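Local coordinates for bacterial microcompartment shell protein CutR (Streptococcus intermedius SK54 = ATCC 27335, PDB 6XPJ) that probably serves as a minor shell protein of the choline-degrading bacterial microcompartment, mostly crystallizing as homohexamers with a central pore, at residues C[101-104]-C[105-109]. The protein carries 1 engineered substitution. Numbering follows the deposited sequence.
Sequences EYFK and NSLGF
Leu107 packs against both Tyr102 and Phe103 where helix 89-105 of this circularly permuted BMC domain runs out and a glycine turn leads toward strand 110-116. Leu107 CD1 sits over one face of the Phe103 ring, 3.9 Å from the Phe103 ring centroid, the two side chains lying alongside and pointing the same way. The same methyl also stands over the rim of one Phe109 face. The two phenyl rings form an offset edge-to-face pair, the edge of Phe103 toward the face of Phe109, with planes at 76°. Helix 58-68 packs on Phe103 too, burying this inner side.

Tyr102 lies on the subunit-interface side, against His26 of a neighbouring subunit. With CG anti to the backbone N (chi1 175°), the Tyr102 ring is carried forward over the next turn, where Ser106 CB comes over one face in a CH-pi contact, 3.9 Å from the Tyr102 ring centroid. Leu107 CG approaches Tyr102 CE2 obliquely at 3.5 Å, while the phenol OH bonds to Lys116 O of that neighbouring subunit.

Tyr102 O accepts from Ser106 N at 2.8 Å and from Leu107 N, the latter an i+5 bond in the carbonyl plane that marks a pi-type widening of the last turn. Gly108 then takes positive phi (72°), and Phe109 N reaches back to Phe103 O at 3.0 Å, bringing the second ring beside the first. On the exposed flank, Lys104 bends at its last two torsions to give Lys104 NZ to Asn105 OD1 at 2.7 Å. One water donates to both Lys104 O and Phe109 O, the latter at 2.8 Å.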
loop_
_atom_site.group_PDB
_atom_site.type_symbol
_atom_site.label_atom_id
_atom_site.label_comp_id
_atom_site.label_asym_id
_atom_site.label_seq_id
_atom_site.Cartn_x
_atom_site.Cartn_y
_atom_site.Cartn_z
ATOM N N GLU C 101 -12.175 -24.699 7.521
ATOM C CA GLU C 101 -13.322 -25.452 6.983
ATOM C C GLU C 101 -14.437 -24.463 6.597
ATOM O O GLU C 101 -15.051 -24.649 5.549
ATOM C CB GLU C 101 -13.824 -26.462 8.004
ATOM C CG GLU C 101 -12.888 -27.637 8.178
ATOM C CD GLU C 101 -13.255 -28.590 9.290
ATOM O OE1 GLU C 101 -14.424 -28.572 9.766
ATOM O OE2 GLU C 101 -12.344 -29.342 9.731
ATOM N N TYR C 102 -14.703 -23.462 7.428
ATOM C CA TYR C 102 -15.776 -22.491 7.128
ATOM C C TYR C 102 -15.399 -21.736 5.845
ATOM O O TYR C 102 -16.213 -21.593 4.928
ATOM C CB TYR C 102 -16.004 -21.510 8.280
ATOM C CG TYR C 102 -17.009 -20.456 7.890
ATOM C CD1 TYR C 102 -18.365 -20.717 7.913
ATOM C CD2 TYR C 102 -16.598 -19.225 7.402
ATOM C CE1 TYR C 102 -19.291 -19.774 7.492
ATOM C CE2 TYR C 102 -17.508 -18.289 6.962
ATOM C CZ TYR C 102 -18.859 -18.568 6.984
ATOM O OH TYR C 102 -19.746 -17.611 6.574
ATOM N N PHE C 103 -14.182 -21.187 5.788
ATOM C CA PHE C 103 -13.771 -20.385 4.623
ATOM C C PHE C 103 -13.758 -21.230 3.358
ATOM O O PHE C 103 -14.195 -20.742 2.278
ATOM C CB PHE C 103 -12.441 -19.669 4.870
ATOM C CG PHE C 103 -12.600 -18.378 5.633
ATOM C CD1 PHE C 103 -12.881 -18.334 6.978
ATOM C CD2 PHE C 103 -12.420 -17.178 4.983
ATOM C CE1 PHE C 103 -13.023 -17.145 7.670
ATOM C CE2 PHE C 103 -12.563 -15.983 5.663
ATOM C CZ PHE C 103 -12.874 -15.962 7.003
ATOM N N LYS C 104 -13.289 -22.461 3.440
ATOM C CA LYS C 104 -13.251 -23.343 2.251
ATOM C C LYS C 104 -14.655 -23.785 1.883
ATOM O O LYS C 104 -14.987 -23.703 0.681
ATOM C CB LYS C 104 -12.399 -24.580 2.544
ATOM C CG LYS C 104 -12.382 -25.596 1.424
ATOM C CD LYS C 104 -11.297 -26.623 1.591
ATOM C CE LYS C 104 -11.494 -27.519 2.801
ATOM N NZ LYS C 104 -12.673 -28.385 2.665
ATOM N N ASN C 105 -15.416 -24.303 2.841
ATOM C CA ASN C 105 -16.691 -25.010 2.527
ATOM C C ASN C 105 -17.880 -24.067 2.430
ATOM O O ASN C 105 -18.805 -24.366 1.611
ATOM C CB ASN C 105 -17.000 -26.075 3.570
ATOM C CG ASN C 105 -15.947 -27.158 3.606
ATOM O OD1 ASN C 105 -15.203 -27.335 2.640
ATOM N ND2 ASN C 105 -15.851 -27.878 4.724
ATOM N N SER C 106 -17.955 -23.029 3.256
ATOM C CA SER C 106 -19.126 -22.108 3.233
ATOM C C SER C 106 -18.855 -20.944 2.295
ATOM O O SER C 106 -19.839 -20.523 1.624
ATOM C CB SER C 106 -19.490 -21.605 4.589
ATOM O OG SER C 106 -20.026 -22.660 5.380
ATOM N N LEU C 107 -17.638 -20.373 2.293
ATOM C CA LEU C 107 -17.336 -19.170 1.471
ATOM C C LEU C 107 -16.706 -19.563 0.123
ATOM O O LEU C 107 -16.740 -18.726 -0.792
ATOM C CB LEU C 107 -16.420 -18.222 2.241
ATOM C CG LEU C 107 -16.922 -17.639 3.556
ATOM C CD1 LEU C 107 -15.897 -16.638 4.081
ATOM C CD2 LEU C 107 -18.283 -16.971 3.423
ATOM N N GLY C 108 -16.135 -20.748 -0.045
ATOM C CA GLY C 108 -15.486 -21.131 -1.314
ATOM C C GLY C 108 -14.178 -20.400 -1.558
ATOM O O GLY C 108 -13.690 -20.386 -2.710
ATOM N N PHE C 109 -13.544 -19.892 -0.499
ATOM C CA PHE C 109 -12.237 -19.224 -0.599
ATOM C C PHE C 109 -11.128 -20.243 -0.854
ATOM O O PHE C 109 -11.272 -21.413 -0.465
ATOM C CB PHE C 109 -11.954 -18.481 0.699
ATOM C CG PHE C 109 -12.606 -17.130 0.830
ATOM C CD1 PHE C 109 -13.867 -16.851 0.301
ATOM C CD2 PHE C 109 -11.932 -16.134 1.524
ATOM C CE1 PHE C 109 -14.434 -15.588 0.449
ATOM C CE2 PHE C 109 -12.533 -14.903 1.719
ATOM C CZ PHE C 109 -13.763 -14.631 1.170
HETATM O O HOH W 1 -12.915 -23.469 -1.447
#